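Local coordinates for protein phosphoserine aminotransferase SerC (Cytophaga hutchinsonii ATCC 33406, PDB 3FFR) that probably catalyses the pyridoxal-phosphate-dependent, reversible transfer of an amino group between phosphoserine and 2-oxoglutarate in serine biosynthesis, at residues 125-131 and 155-159; 74-78 and 97-102. All coordinates share one frame; numbering follows the deposited sequence. Where two conformers were deposited one is given.

Contact 1. Residues 125-131 and 155-159; sequences ITVPADA and FRDKN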
ATOM      1  N   ILE A 125      16.895 -28.911 -16.103  1.00 32.55           N
ATOM      2  CA  ILE A 125      17.255 -27.517 -15.839  1.00 28.35           C
ATOM      3  C   ILE A 125      18.555 -27.353 -15.064  1.00 29.80           C
ATOM      4  O   ILE A 125      18.801 -28.070 -14.095  1.00 32.08           O
ATOM      5  CB  ILE A 125      16.110 -26.833 -15.042  1.00 31.32           C
ATOM      6  CG1 ILE A 125      14.797 -26.913 -15.843  1.00 30.60           C
ATOM      7  CG2 ILE A 125      16.441 -25.366 -14.674  1.00 31.25           C
ATOM      8  CD1 ILE A 125      13.587 -26.309 -15.107  1.00 32.87           C
ATOM      9  N   THR A 126      19.394 -26.445 -15.543  1.00 27.27           N
ATOM     10  CA  THR A 126      20.600 -26.075 -14.824  1.00 28.22           C
ATOM     11  C   THR A 126      20.513 -24.564 -14.533  1.00 29.87           C
ATOM     12  O   THR A 126      19.790 -23.821 -15.179  1.00 29.58           O
ATOM     13  CB  THR A 126      21.882 -26.397 -15.603  1.00 29.24           C
ATOM     14  OG1 THR A 126      21.860 -25.684 -16.838  1.00 31.06           O
ATOM     15  CG2 THR A 126      22.039 -27.909 -15.855  1.00 31.40           C
ATOM     16  N   VAL A 127      21.245 -24.131 -13.524  1.00 26.98           N
ATOM     17  CA  VAL A 127      21.281 -22.726 -13.113  1.00 26.68           C
ATOM     18  C   VAL A 127      22.727 -22.258 -13.135  1.00 27.80           C
ATOM     19  O   VAL A 127      23.599 -22.886 -12.487  1.00 26.21           O
ATOM     20  CB  VAL A 127      20.720 -22.542 -11.684  1.00 27.42           C
ATOM     21  CG1 VAL A 127      20.820 -21.087 -11.261  1.00 26.17           C
ATOM     22  CG2 VAL A 127      19.265 -23.082 -11.579  1.00 26.73           C
ATOM     23  N   PRO A 128      23.021 -21.176 -13.891  1.00 28.98           N
ATOM     24  CA  PRO A 128      24.395 -20.696 -13.905  1.00 28.77           C
ATOM     25  C   PRO A 128      24.892 -20.346 -12.524  1.00 27.76           C
ATOM     26  O   PRO A 128      24.153 -19.814 -11.678  1.00 28.12           O
ATOM     27  CB  PRO A 128      24.339 -19.454 -14.787  1.00 29.06           C
ATOM     28  CG  PRO A 128      23.154 -19.687 -15.683  1.00 31.78           C
ATOM     29  CD  PRO A 128      22.159 -20.468 -14.868  1.00 27.75           C
ATOM     30  N   ALA A 129      26.173 -20.602 -12.326  1.00 27.46           N
ATOM     31  CA  ALA A 129      26.798 -20.359 -11.040  1.00 27.02           C
ATOM     32  C   ALA A 129      26.756 -18.911 -10.607  1.00 29.28           C
ATOM     33  O   ALA A 129      26.690 -18.610  -9.404  1.00 31.78           O
ATOM     34  CB  ALA A 129      28.271 -20.887 -11.054  1.00 26.05           C
ATOM     35  N   ASP A 130      26.795 -18.012 -11.577  1.00 26.87           N
ATOM     36  CA  ASP A 130      26.835 -16.558 -11.266  1.00 27.80           C
ATOM     37  C   ASP A 130      25.449 -15.935 -11.059  1.00 27.52           C
ATOM     38  O   ASP A 130      25.324 -14.744 -10.838  1.00 27.77           O
ATOM     39  CB  ASP A 130      27.667 -15.754 -12.272  1.00 30.47           C
ATOM     40  CG  ASP A 130      27.099 -15.758 -13.662  1.00 32.80           C
ATOM     41  OD1 ASP A 130      26.093 -16.463 -13.899  1.00 29.66           O
ATOM     42  OD2 ASP A 130      27.692 -15.058 -14.523  1.00 34.17           O
ATOM     43  N   ALA A 131      24.412 -16.762 -11.138  1.00 26.28           N
ATOM     44  CA  ALA A 131      23.043 -16.304 -10.780  1.00 27.15           C
ATOM     45  C   ALA A 131      23.029 -16.128  -9.257  1.00 27.79           C
ATOM     46  O   ALA A 131      23.379 -17.052  -8.514  1.00 27.23           O
ATOM     47  CB  ALA A 131      21.969 -17.317 -11.197  1.00 26.33           C
ATOM     48  N   PHE A 155      15.850 -27.241  -6.709  1.00 26.28           N
ATOM     49  CA  PHE A 155      16.712 -26.085  -7.080  1.00 27.27           C
ATOM     50  C   PHE A 155      17.877 -25.786  -6.158  1.00 27.50           C
ATOM     51  O   PHE A 155      18.919 -25.307  -6.603  1.00 26.76           O
ATOM     52  CB  PHE A 155      15.874 -24.832  -7.328  1.00 28.08           C
ATOM     53  CG  PHE A 155      15.183 -24.844  -8.677  1.00 29.45           C
ATOM     54  CD1 PHE A 155      13.980 -25.503  -8.845  1.00 29.81           C
ATOM     55  CD2 PHE A 155      15.777 -24.261  -9.781  1.00 26.90           C
ATOM     56  CE1 PHE A 155      13.362 -25.546 -10.075  1.00 30.96           C
ATOM     57  CE2 PHE A 155      15.162 -24.314 -11.023  1.00 27.79           C
ATOM     58  CZ  PHE A 155      13.957 -24.962 -11.171  1.00 29.55           C
ATOM     59  N   ARG A 156      17.731 -26.130  -4.891  1.00 27.77           N
ATOM     60  CA  ARG A 156      18.771 -25.806  -3.919  0.50 28.26           C
ATOM     61  C   ARG A 156      20.129 -26.317  -4.313  1.00 27.29           C
ATOM     62  O   ARG A 156      21.127 -25.620  -4.195  1.00 29.02           O
ATOM     63  CB  ARG A 156      18.499 -26.321  -2.510  0.50 29.21           C
ATOM     64  CG  ARG A 156      19.809 -26.234  -1.731  0.50 34.41           C
ATOM     65  CD  ARG A 156      20.488 -24.919  -2.150  0.50 36.77           C
ATOM     66  NE  ARG A 156      19.707 -23.836  -1.607  0.50 30.66           N
ATOM     67  CZ  ARG A 156      19.586 -22.591  -2.074  0.50 25.00           C
ATOM     68  NH1 ARG A 156      20.169 -22.156  -3.185  0.50 16.06           N
ATOM     69  NH2 ARG A 156      18.811 -21.785  -1.402  0.50 31.93           N
ATOM     70  N   ASP A 157      20.178 -27.545  -4.801  1.00 26.68           N
ATOM     71  CA  ASP A 157      21.477 -28.131  -5.138  1.00 28.13           C
ATOM     72  C   ASP A 157      22.044 -27.697  -6.472  1.00 27.52           C
ATOM     73  O   ASP A 157      23.213 -27.923  -6.748  1.00 27.44           O
ATOM     74  CB  ASP A 157      21.425 -29.651  -5.044  1.00 30.05           C
ATOM     75  CG  ASP A 157      21.460 -30.143  -3.611  1.00 38.95           C
ATOM     76  OD1 ASP A 157      21.671 -29.327  -2.659  1.00 41.55           O
ATOM     77  OD2 ASP A 157      21.299 -31.366  -3.432  1.00 44.39           O
ATOM     78  N   LYS A 158      21.212 -27.070  -7.287  1.00 26.22           N
ATOM     79  CA  LYS A 158      21.650 -26.582  -8.607  1.00 26.16           C
ATOM     80  C   LYS A 158      22.546 -25.345  -8.513  1.00 26.88           C
ATOM     81  O   LYS A 158      23.347 -25.060  -9.398  1.00 27.63           O
ATOM     82  CB  LYS A 158      20.447 -26.284  -9.498  1.00 25.96           C
ATOM     83  CG  LYS A 158      19.584 -27.483  -9.783  1.00 31.91           C
ATOM     84  CD  LYS A 158      18.458 -27.082 -10.741  1.00 33.60           C
ATOM     85  CE  LYS A 158      17.432 -28.190 -10.941  1.00 34.54           C
ATOM     86  NZ  LYS A 158      18.009 -29.407 -11.562  1.00 32.78           N
ATOM     87  N   ASN A 159      22.359 -24.582  -7.443  1.00 26.27           N
ATOM     88  CA  ASN A 159      23.187 -23.403  -7.164  1.00 26.47           C
ATOM     89  C   ASN A 159      23.056 -23.140  -5.673  1.00 26.39           C
ATOM     90  O   ASN A 159      22.140 -22.474  -5.235  1.00 28.36           O
ATOM     91  CB  ASN A 159      22.789 -22.184  -8.015  1.00 27.31           C
ATOM     92  CG  ASN A 159      23.703 -20.997  -7.814  1.00 29.14           C
ATOM     93  OD1 ASN A 159      24.231 -20.798  -6.722  1.00 28.37           O
ATOM     94  ND2 ASN A 159      23.853 -20.155  -8.855  1.00 29.54           N
TER
HETATM   95  O   HOH W   1      25.276 -23.367 -10.376  1.00 28.33           O
HETATM   96  O   HOH W   2      22.890 -26.105 -12.027  1.00 31.55           O
HETATM   97  O   HOH W   3      26.524 -19.345  -6.872  1.00 38.58           O
HETATM   98  O   HOH W   4      24.907 -17.415  -6.249  1.00 41.41           O
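Val127 and Lys158 come within 5.9 Å of each other at their CA atoms, where the extended loop leading to strand 133-137 of the seven-stranded aminotransferase sheet passes the turn and loop leading to strand 163-167. The first loop closes in a type I beta turn from Pro128 to Ala131, in which Ala131 N bonds back to Pro128 O. No direct backbone bond joins the two segments; one water instead donates to Val127 O and to Lys158 O, while a second accepts from Val127 N and also donates to Lys158 O.

This is an example of a beta turn read by one side-chain amide. With CG anti to the backbone N (chi1 -176°), Asn159 extends to the turn and shares the two N-H groups of ND2 among three carbonyls. The bond to Ala129 O, 3.3 Å from ND2, comes from above the carbonyl plane; those from ND2 to Pro128 O (2.9 Å) and Ala131 O (3.2 Å) are weak because their N-H angles are bent. OD1 of the same amide takes weak bonds from the backbone N atoms of Asp161 and Ala162, which favours one orientation of the amide.

The apolar part is carried by Ile125, Val127 and Phe155. Val127 divides its methyl groups: CG1 rests 4.0 Å from Asn159 CB, and CG2 touches Lys158 CB and the edge of the Phe155 ring near CD2. Farther along that ring, Ile125 CG2 approaches CE2 to 4.0 Å, and Phe155 continues onto Ile134 and Leu136 of the sheet. The Lys158 chain runs extended past Val127 CG2, then bends at its last torsion (chi4 -63°), which brings NZ to Ile125 O at 3.0 Å; NZ also bonds to Pro122 O.

Contact 2. Residues 74-78 and 97-102; sequences WERII and RFYEFA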
ATOM      1  N   TRP A  74       8.327  -7.871  -5.655  1.00 26.16           N
ATOM      2  CA  TRP A  74       9.211  -8.209  -6.804  1.00 27.00           C
ATOM      3  C   TRP A  74      10.359  -7.177  -6.916  1.00 26.63           C
ATOM      4  O   TRP A  74      11.530  -7.483  -7.062  1.00 26.69           O
ATOM      5  CB  TRP A  74       8.471  -8.174  -8.117  1.00 25.72           C
ATOM      6  CG  TRP A  74       7.537  -9.288  -8.400  1.00 24.48           C
ATOM      7  CD1 TRP A  74       7.476 -10.520  -7.815  1.00 30.12           C
ATOM      8  CD2 TRP A  74       6.524  -9.280  -9.413  1.00 24.99           C
ATOM      9  NE1 TRP A  74       6.477 -11.281  -8.405  1.00 31.22           N
ATOM     10  CE2 TRP A  74       5.882 -10.539  -9.387  1.00 24.23           C
ATOM     11  CE3 TRP A  74       6.113  -8.342 -10.339  1.00 28.52           C
ATOM     12  CZ2 TRP A  74       4.874 -10.871 -10.286  1.00 24.94           C
ATOM     13  CZ3 TRP A  74       5.101  -8.656 -11.200  1.00 29.08           C
ATOM     14  CH2 TRP A  74       4.475  -9.899 -11.162  1.00 29.11           C
ATOM     15  N   GLU A  75       9.977  -5.911  -6.915  1.00 26.85           N
ATOM     16  CA  GLU A  75      10.957  -4.817  -7.021  1.00 24.67           C
ATOM     17  C   GLU A  75      11.978  -4.837  -5.889  1.00 25.16           C
ATOM     18  O   GLU A  75      13.198  -4.714  -6.122  1.00 25.52           O
ATOM     19  CB  GLU A  75      10.252  -3.460  -7.097  1.00 27.43           C
ATOM     20  CG  GLU A  75      11.218  -2.297  -7.326  1.00 25.68           C
ATOM     21  CD  GLU A  75      10.514  -0.959  -7.329  1.00 29.77           C
ATOM     22  OE1 GLU A  75      10.266  -0.445  -6.231  1.00 31.31           O
ATOM     23  OE2 GLU A  75      10.347  -0.403  -8.415  1.00 29.12           O
ATOM     24  N   ARG A  76      11.481  -5.003  -4.660  1.00 26.86           N
ATOM     25  CA  ARG A  76      12.336  -4.981  -3.466  1.00 25.33           C
ATOM     26  C   ARG A  76      13.289  -6.162  -3.429  1.00 25.32           C
ATOM     27  O   ARG A  76      14.420  -6.054  -2.910  1.00 25.82           O
ATOM     28  CB  ARG A  76      11.535  -4.906  -2.161  1.00 26.69           C
ATOM     29  CG  ARG A  76      10.565  -3.747  -2.044  1.00 28.75           C
ATOM     30  CD  ARG A  76      11.146  -2.434  -2.488  1.00 29.03           C
ATOM     31  NE  ARG A  76      10.170  -1.333  -2.294  1.00 27.64           N
ATOM     32  CZ  ARG A  76      10.399  -0.080  -2.661  1.00 28.71           C
ATOM     33  NH1 ARG A  76      11.536   0.221  -3.285  1.00 27.11           N
ATOM     34  NH2 ARG A  76       9.502   0.864  -2.381  1.00 30.09           N
ATOM     35  N   ILE A  77      12.854  -7.308  -3.947  1.00 25.10           N
ATOM     36  CA  ILE A  77      13.748  -8.476  -4.032  1.00 27.28           C
ATOM     37  C   ILE A  77      14.987  -8.154  -4.854  1.00 25.14           C
ATOM     38  O   ILE A  77      16.127  -8.396  -4.440  1.00 26.26           O
ATOM     39  CB  ILE A  77      13.043  -9.747  -4.621  1.00 27.08           C
ATOM     40  CG1 ILE A  77      12.096 -10.325  -3.559  1.00 24.54           C
ATOM     41  CG2 ILE A  77      14.080 -10.802  -5.118  1.00 25.95           C
ATOM     42  CD1 ILE A  77      11.063 -11.348  -4.100  1.00 23.13           C
ATOM     43  N   ILE A  78      14.763  -7.551  -6.016  1.00 26.60           N
ATOM     44  CA  ILE A  78      15.884  -7.254  -6.920  0.50 26.94           C
ATOM     45  C   ILE A  78      16.755  -6.138  -6.340  1.00 28.09           C
ATOM     46  O   ILE A  78      18.005  -6.220  -6.339  1.00 26.20           O
ATOM     47  CB  ILE A  78      15.389  -6.961  -8.351  0.50 26.34           C
ATOM     48  CG1 ILE A  78      14.624  -8.168  -8.905  0.50 27.79           C
ATOM     49  CG2 ILE A  78      16.571  -6.648  -9.282  0.50 23.71           C
ATOM     50  CD1 ILE A  78      13.747  -7.826 -10.121  0.50 22.83           C
ATOM     51  N   ARG A  97       6.659 -10.893 -15.980  1.00 26.75           N
ATOM     52  CA  ARG A  97       6.747  -9.488 -15.517  0.60 28.19           C
ATOM     53  C   ARG A  97       7.869  -9.352 -14.483  1.00 26.22           C
ATOM     54  O   ARG A  97       8.665  -8.387 -14.538  1.00 28.43           O
ATOM     55  CB  ARG A  97       5.414  -8.967 -14.971  0.60 27.54           C
ATOM     56  CG  ARG A  97       5.414  -7.430 -14.778  0.60 29.44           C
ATOM     57  CD  ARG A  97       5.281  -6.616 -16.093  0.60 31.14           C
ATOM     58  NE  ARG A  97       5.550  -5.198 -15.844  0.60 32.24           N
ATOM     59  CZ  ARG A  97       6.713  -4.610 -16.136  0.60 32.50           C
ATOM     60  NH1 ARG A  97       7.634  -5.277 -16.802  0.60 23.54           N
ATOM     61  NH2 ARG A  97       6.922  -3.326 -15.824  0.60 31.83           N
ATOM     62  N   PHE A  98       7.957 -10.334 -13.581  1.00 26.41           N
ATOM     63  CA  PHE A  98       9.020 -10.355 -12.530  1.00 26.07           C
ATOM     64  C   PHE A  98      10.376 -10.409 -13.198  1.00 26.89           C
ATOM     65  O   PHE A  98      11.280  -9.648 -12.887  1.00 26.71           O
ATOM     66  CB  PHE A  98       8.740 -11.524 -11.564  1.00 25.61           C
ATOM     67  CG  PHE A  98       9.639 -11.607 -10.377  1.00 28.59           C
ATOM     68  CD1 PHE A  98      10.433 -10.544  -9.979  1.00 32.33           C
ATOM     69  CD2 PHE A  98       9.551 -12.731  -9.565  1.00 30.32           C
ATOM     70  CE1 PHE A  98      11.220 -10.652  -8.837  1.00 31.39           C
ATOM     71  CE2 PHE A  98      10.336 -12.826  -8.413  1.00 30.54           C
ATOM     72  CZ  PHE A  98      11.146 -11.799  -8.064  1.00 30.20           C
ATOM     73  N   TYR A  99      10.502 -11.281 -14.187  1.00 24.51           N
ATOM     74  CA  TYR A  99      11.736 -11.378 -14.956  1.00 24.82           C
ATOM     75  C   TYR A  99      12.081 -10.031 -15.586  1.00 25.74           C
ATOM     76  O   TYR A  99      13.235  -9.594 -15.560  1.00 26.16           O
ATOM     77  CB  TYR A  99      11.576 -12.477 -16.035  1.00 26.81           C
ATOM     78  CG  TYR A  99      12.502 -12.367 -17.231  1.00 24.00           C
ATOM     79  CD1 TYR A  99      13.830 -12.725 -17.134  1.00 24.75           C
ATOM     80  CD2 TYR A  99      12.026 -11.927 -18.452  1.00 27.39           C
ATOM     81  CE1 TYR A  99      14.667 -12.634 -18.216  1.00 28.08           C
ATOM     82  CE2 TYR A  99      12.851 -11.811 -19.533  1.00 28.26           C
ATOM     83  CZ  TYR A  99      14.167 -12.183 -19.421  1.00 29.72           C
ATOM     84  OH  TYR A  99      14.991 -12.077 -20.528  1.00 29.47           O
ATOM     85  N   GLU A 100      11.067  -9.374 -16.144  1.00 26.63           N
ATOM     86  CA  GLU A 100      11.274  -8.067 -16.803  1.00 25.95           C
ATOM     87  C   GLU A 100      11.737  -6.963 -15.851  1.00 28.09           C
ATOM     88  O   GLU A 100      12.514  -6.077 -16.208  1.00 25.44           O
ATOM     89  CB  GLU A 100       9.992  -7.615 -17.519  1.00 26.66           C
ATOM     90  CG  GLU A 100       9.710  -8.435 -18.764  1.00 27.78           C
ATOM     91  CD  GLU A 100       8.342  -8.186 -19.366  1.00 34.17           C
ATOM     92  OE1 GLU A 100       7.500  -7.543 -18.717  1.00 30.09           O
ATOM     93  OE2 GLU A 100       8.104  -8.699 -20.489  1.00 30.97           O
ATOM     94  N   PHE A 101      11.271  -7.043 -14.617  1.00 26.69           N
ATOM     95  CA  PHE A 101      11.701  -6.058 -13.593  1.00 26.23           C
ATOM     96  C   PHE A 101      13.215  -6.064 -13.440  1.00 26.42           C
ATOM     97  O   PHE A 101      13.835  -5.030 -13.181  1.00 27.69           O
ATOM     98  CB  PHE A 101      11.087  -6.370 -12.212  1.00 26.72           C
ATOM     99  CG  PHE A 101       9.710  -5.836 -12.004  1.00 25.93           C
ATOM    100  CD1 PHE A 101       8.831  -5.620 -13.065  1.00 28.28           C
ATOM    101  CD2 PHE A 101       9.267  -5.575 -10.703  1.00 27.70           C
ATOM    102  CE1 PHE A 101       7.546  -5.130 -12.851  1.00 26.94           C
ATOM    103  CE2 PHE A 101       7.989  -5.112 -10.481  1.00 27.78           C
ATOM    104  CZ  PHE A 101       7.125  -4.905 -11.546  1.00 26.55           C
ATOM    105  N   ALA A 102      13.831  -7.236 -13.536  1.00 27.67           N
ATOM    106  CA  ALA A 102      15.280  -7.305 -13.328  1.00 26.06           C
ATOM    107  C   ALA A 102      15.994  -6.380 -14.335  1.00 28.47           C
ATOM    108  O   ALA A 102      16.835  -5.558 -13.970  1.00 29.95           O
ATOM    109  CB  ALA A 102      15.813  -8.774 -13.430  1.00 29.27           C
TER
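Helices 70-81 and 93-104, which flank the large sheet of the aminotransferase fold, pack here through an aromatic cluster of Trp74, Phe98 and Phe101. Their segments run in broadly the same direction, with axes 9.6 Å apart at closest approach and crossing at -40°.

The cluster illustrates how one indole can serve two rings in different ways. Its five-membered ring forms an offset stack with Phe98, with centroids 4.0 Å apart and planes only 10° from parallel. Phe98 CB lies over the same pyrrole ring, 3.7 Å from its centroid, in a CH-pi contact. The anti setting of CG relative to the backbone N sets the phenyl ring over CD1 of the indole. Phe101 meets Trp74 edge-to-face, its plane turned 87° from the indole; the benzo edge points at the phenyl face, and Trp74 CE3 is 3.7 Å from Phe101 CE2. The NE1 hydrogen bond to Asp167 gives the indole a polar anchor.

Beside the rings, Arg97 CB and CG lie against CZ3 of the six-membered ring. The rim of Phe101 comes down on the guanidinium face of Arg97, CE1 lying 3.4 Å above its plane, and the guanidinium pairs with Glu100 and Glu104. Farther down the helices, Ile78 ends the contact: in one of its two conformers, CD1 reaches Phe101 CB at 3.7 Å and the backbone N of Ala102 at 3.5 Å.

In the fold
Contact 2 closes before contact 1 opens along the chain, and their centres lie 19 Å apart, with about 11 Å between nearest atoms. The seven-stranded sheet relates them. Strand 85-90 joins the two helices of contact 2, whereas the loops of contact 1 lead into strands 133-137 and 163-167, its successive neighbours across the sheet. Side chains from both contacts touch strands 85-90 and 108-113. Contact 2 is the more central, about 15 Å from the chain centre against 24 Å, and Glu75 and Arg76 there reach the second subunit; no other protein chain touches contact 1. Contact 2 thus pairs two helices against the sheet near the dimer interface, and contact 1 pairs two loops at the sheet's periphery.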